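Long-range contact in alpha-L-rhamnosidase (Streptomyces avermitilis, PDB 3W5M), which hydrolyses terminal non-reducing alpha-L-rhamnose residues from plant glycosides such as naringin, rutin and hesperidin and from the proteoglycan gum arabic: residues Val515-Glu529 with His568-Gly580. Residues are numbered along the deposited sequence; the frame is centred on the assembly and turned at random. Where two conformers were deposited one is given.
Sequences VSGDAGTTVRLRHAE and HGFRYVEVTGFPG
Arg-526 and Glu-574 face each other as a hydrogen-bonded pair where strand 522-528 runs antiparallel to 572-576, and their side chains extend the same way from the sheet. Arg-526 bends at chi3 (-56°) and presents its guanidinium side-on: NE gives a nearly straight bond to Glu-574 OE1 (2.8 Å), which it meets from above the carboxylate plane, while NH2 reaches OE2 from the syn side but tilted out of that plane. A leucine here would probably leave the buried Glu-574 carboxylate without its countercharge. Backbone bonds between Arg-524 and Thr-576 and between Arg-526 and Glu-574 are reciprocal, and Ala-528 N adds one to Tyr-572 O; Val-523 and Leu-525 turn theirs to strand 548-552. Ala-528 O accepts twice, from Arg-571 N (2.9 Å) and Tyr-572 N (3.0 Å), a classic beta bulge where the chain turns its corner.

On the opposite face Leu-525, Val-573 and Val-575 are buried, as suits their apolar side chains; Leu-525 CD2 lies 3.9 Å from Val-575 CG2. His-527, the polar member of that face, stacks on His-568, ring centroids 4.0 Å apart, and turns its CD2 edge onto the face of Phe-570. Imidazoles fit because they stack yet still bond: His-527 ND1 pairs with Ala-547 O, His-568 NE2 with Asp-549. Glu-529 bonds outward to Asn-506, Asn-541 and Phe-914 N, near the rhamnose-binding Arg-634 and His-916. The whole is an antiparallel strand pair ended by a classic bulge, within the concanavalin-like beta-sandwich domain of family 78 rhamnosidases.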
# COMPACT_ATOMS: atom_id res chain seq x y z
N VAL A 515 7.60 19.47 20.22
CA VAL A 515 7.35 20.91 20.28
C VAL A 515 7.03 21.34 21.71
O VAL A 515 6.36 20.62 22.46
CB VAL A 515 6.23 21.33 19.30
CG1 VAL A 515 4.91 20.60 19.61
CG2 VAL A 515 6.03 22.84 19.28
N SER A 516 7.55 22.50 22.11
CA SER A 516 7.21 23.08 23.41
C SER A 516 6.63 24.44 23.15
O SER A 516 7.14 25.19 22.33
CB SER A 516 8.44 23.26 24.29
OG SER A 516 9.17 22.06 24.41
N GLY A 517 5.57 24.78 23.86
CA GLY A 517 4.93 26.06 23.62
C GLY A 517 3.64 26.21 24.39
O GLY A 517 3.23 25.31 25.15
N ASP A 518 2.98 27.34 24.18
CA ASP A 518 1.76 27.64 24.90
C ASP A 518 0.60 26.74 24.48
O ASP A 518 0.49 26.41 23.28
CB ASP A 518 1.41 29.11 24.72
CG ASP A 518 2.42 30.03 25.44
OD1 ASP A 518 3.17 29.52 26.31
OD2 ASP A 518 2.48 31.24 25.12
N ALA A 519 -0.21 26.33 25.46
CA ALA A 519 -1.49 25.63 25.18
C ALA A 519 -2.31 26.43 24.15
O ALA A 519 -2.40 27.64 24.27
CB ALA A 519 -2.29 25.45 26.48
N GLY A 520 -2.85 25.78 23.12
CA GLY A 520 -3.63 26.49 22.09
C GLY A 520 -2.82 26.86 20.85
O GLY A 520 -3.38 27.29 19.85
N THR A 521 -1.50 26.73 20.90
CA THR A 521 -0.67 26.98 19.70
C THR A 521 -0.96 25.87 18.69
O THR A 521 -0.93 24.71 19.05
CB THR A 521 0.83 27.00 20.03
OG1 THR A 521 1.06 27.88 21.15
CG2 THR A 521 1.65 27.48 18.84
N THR A 522 -1.27 26.23 17.45
CA THR A 522 -1.46 25.24 16.37
C THR A 522 -0.32 25.11 15.35
O THR A 522 -0.01 26.06 14.64
CB THR A 522 -2.80 25.49 15.66
OG1 THR A 522 -3.84 25.41 16.64
CG2 THR A 522 -3.06 24.43 14.54
N VAL A 523 0.28 23.92 15.27
CA VAL A 523 1.35 23.65 14.31
C VAL A 523 0.75 22.86 13.16
O VAL A 523 0.03 21.90 13.38
CB VAL A 523 2.49 22.83 14.92
CG1 VAL A 523 3.63 22.66 13.91
CG2 VAL A 523 3.01 23.53 16.16
N ARG A 524 1.08 23.28 11.95
CA ARG A 524 0.65 22.60 10.74
C ARG A 524 1.84 21.97 10.03
O ARG A 524 2.90 22.57 9.93
CB ARG A 524 -0.09 23.56 9.82
CG ARG A 524 -1.52 23.78 10.24
CD ARG A 524 -2.20 24.85 9.42
NE ARG A 524 -3.29 25.41 10.22
CZ ARG A 524 -3.10 26.29 11.20
NH1 ARG A 524 -1.88 26.72 11.48
NH2 ARG A 524 -4.14 26.75 11.88
N LEU A 525 1.66 20.73 9.55
CA LEU A 525 2.73 19.99 8.89
C LEU A 525 2.20 19.58 7.55
O LEU A 525 1.31 18.74 7.48
CB LEU A 525 3.09 18.71 9.65
CG LEU A 525 3.38 18.88 11.15
CD1 LEU A 525 3.57 17.52 11.82
CD2 LEU A 525 4.60 19.77 11.34
N ARG A 526 2.77 20.14 6.49
CA ARG A 526 2.46 19.70 5.13
C ARG A 526 3.60 18.83 4.60
O ARG A 526 4.75 18.97 5.02
CB ARG A 526 2.19 20.88 4.20
CG ARG A 526 0.90 21.63 4.54
CD ARG A 526 0.38 22.48 3.39
NE ARG A 526 1.37 23.44 2.91
CZ ARG A 526 1.57 23.76 1.63
NH1 ARG A 526 0.83 23.21 0.68
NH2 ARG A 526 2.52 24.63 1.31
N HIS A 527 3.28 17.91 3.70
CA HIS A 527 4.22 16.91 3.28
C HIS A 527 4.33 16.93 1.76
O HIS A 527 3.32 16.99 1.07
CB HIS A 527 3.79 15.51 3.77
CG HIS A 527 3.66 15.40 5.25
ND1 HIS A 527 2.57 15.88 5.94
CD2 HIS A 527 4.47 14.84 6.18
CE1 HIS A 527 2.73 15.66 7.23
NE2 HIS A 527 3.87 15.03 7.41
N ALA A 528 5.57 16.90 1.28
CA ALA A 528 5.84 17.00 -0.18
C ALA A 528 6.94 16.10 -0.62
O ALA A 528 7.89 15.84 0.11
CB ALA A 528 6.19 18.44 -0.57
N GLU A 529 6.84 15.66 -1.88
CA GLU A 529 7.88 14.80 -2.46
C GLU A 529 9.07 15.61 -3.00
O GLU A 529 10.19 15.10 -3.03
CB GLU A 529 7.27 14.01 -3.64
CG GLU A 529 6.09 13.10 -3.33
CD GLU A 529 5.80 12.14 -4.48
OE1 GLU A 529 5.19 12.58 -5.48
OE2 GLU A 529 6.23 10.96 -4.39
N HIS A 568 1.52 9.57 4.59
CA HIS A 568 1.84 10.43 3.45
C HIS A 568 3.10 9.90 2.77
O HIS A 568 3.90 9.17 3.37
CB HIS A 568 2.09 11.88 3.89
CG HIS A 568 1.28 12.31 5.08
ND1 HIS A 568 -0.09 12.51 5.02
CD2 HIS A 568 1.65 12.60 6.36
CE1 HIS A 568 -0.53 12.88 6.21
NE2 HIS A 568 0.51 12.95 7.04
N GLY A 569 3.28 10.31 1.53
CA GLY A 569 4.52 10.05 0.77
C GLY A 569 5.27 11.37 0.60
O GLY A 569 4.71 12.34 0.07
N PHE A 570 6.50 11.44 1.08
CA PHE A 570 7.20 12.73 1.20
C PHE A 570 8.65 12.55 1.51
O PHE A 570 9.06 11.55 2.13
CB PHE A 570 6.58 13.58 2.33
CG PHE A 570 6.71 12.95 3.69
CD1 PHE A 570 5.87 11.90 4.08
CD2 PHE A 570 7.63 13.44 4.61
CE1 PHE A 570 5.98 11.35 5.35
CE2 PHE A 570 7.74 12.89 5.87
CZ PHE A 570 6.93 11.83 6.24
N ARG A 571 9.42 13.56 1.10
CA ARG A 571 10.81 13.75 1.53
C ARG A 571 10.92 15.02 2.39
O ARG A 571 11.81 15.14 3.25
CB ARG A 571 11.71 13.88 0.31
CG ARG A 571 13.14 14.31 0.69
CD ARG A 571 14.14 14.18 -0.45
NE ARG A 571 15.37 14.88 -0.11
CZ ARG A 571 16.48 14.87 -0.85
NH1 ARG A 571 16.51 14.21 -2.01
NH2 ARG A 571 17.55 15.56 -0.45
N TYR A 572 10.03 15.97 2.16
CA TYR A 572 10.11 17.27 2.84
C TYR A 572 8.87 17.52 3.68
O TYR A 572 7.76 17.17 3.27
CB TYR A 572 10.26 18.39 1.82
CG TYR A 572 11.40 18.16 0.84
CD1 TYR A 572 12.69 18.57 1.15
CD2 TYR A 572 11.18 17.55 -0.41
CE1 TYR A 572 13.74 18.35 0.27
CE2 TYR A 572 12.22 17.33 -1.29
CZ TYR A 572 13.49 17.74 -0.95
OH TYR A 572 14.53 17.54 -1.83
N VAL A 573 9.08 18.13 4.85
CA VAL A 573 8.00 18.54 5.74
C VAL A 573 8.06 20.06 5.93
O VAL A 573 9.09 20.58 6.38
CB VAL A 573 8.09 17.83 7.10
CG1 VAL A 573 6.88 18.19 7.97
CG2 VAL A 573 8.18 16.33 6.89
N GLU A 574 6.97 20.74 5.59
CA GLU A 574 6.79 22.17 5.84
C GLU A 574 6.06 22.39 7.16
O GLU A 574 4.97 21.87 7.38
CB GLU A 574 5.97 22.79 4.74
CG GLU A 574 5.70 24.28 4.92
CD GLU A 574 4.48 24.73 4.13
OE1 GLU A 574 3.31 24.59 4.61
OE2 GLU A 574 4.68 25.28 3.03
N VAL A 575 6.67 23.19 8.02
CA VAL A 575 6.20 23.37 9.40
C VAL A 575 5.82 24.85 9.50
O VAL A 575 6.67 25.72 9.25
CB VAL A 575 7.33 23.04 10.40
CG1 VAL A 575 6.88 23.21 11.84
CG2 VAL A 575 7.83 21.62 10.18
N THR A 576 4.54 25.14 9.77
CA THR A 576 4.09 26.51 10.06
C THR A 576 3.44 26.56 11.46
O THR A 576 2.92 25.56 11.94
CB THR A 576 3.13 27.03 9.00
OG1 THR A 576 1.99 26.18 8.95
CG2 THR A 576 3.80 27.05 7.61
N GLY A 577 3.48 27.72 12.11
CA GLY A 577 2.92 27.85 13.46
C GLY A 577 3.77 27.36 14.60
O GLY A 577 3.31 27.37 15.76
N PHE A 578 5.00 26.92 14.30
CA PHE A 578 5.92 26.44 15.32
C PHE A 578 6.27 27.61 16.25
O PHE A 578 6.47 28.74 15.78
CB PHE A 578 7.19 25.87 14.67
CG PHE A 578 7.96 24.93 15.55
CD1 PHE A 578 7.68 23.56 15.56
CD2 PHE A 578 8.98 25.41 16.39
CE1 PHE A 578 8.39 22.69 16.36
CE2 PHE A 578 9.69 24.54 17.20
CZ PHE A 578 9.40 23.18 17.19
N PRO A 579 6.29 27.37 17.56
CA PRO A 579 6.73 28.47 18.43
C PRO A 579 8.26 28.54 18.47
O PRO A 579 8.92 27.66 19.03
CB PRO A 579 6.15 28.10 19.80
CG PRO A 579 6.02 26.60 19.76
CD PRO A 579 5.75 26.24 18.33
N GLY A 580 8.83 29.57 17.86
CA GLY A 580 10.27 29.67 17.78
C GLY A 580 10.75 29.00 16.51
O GLY A 580 10.06 29.01 15.50
O HOH W 1 2.77 14.21 0.71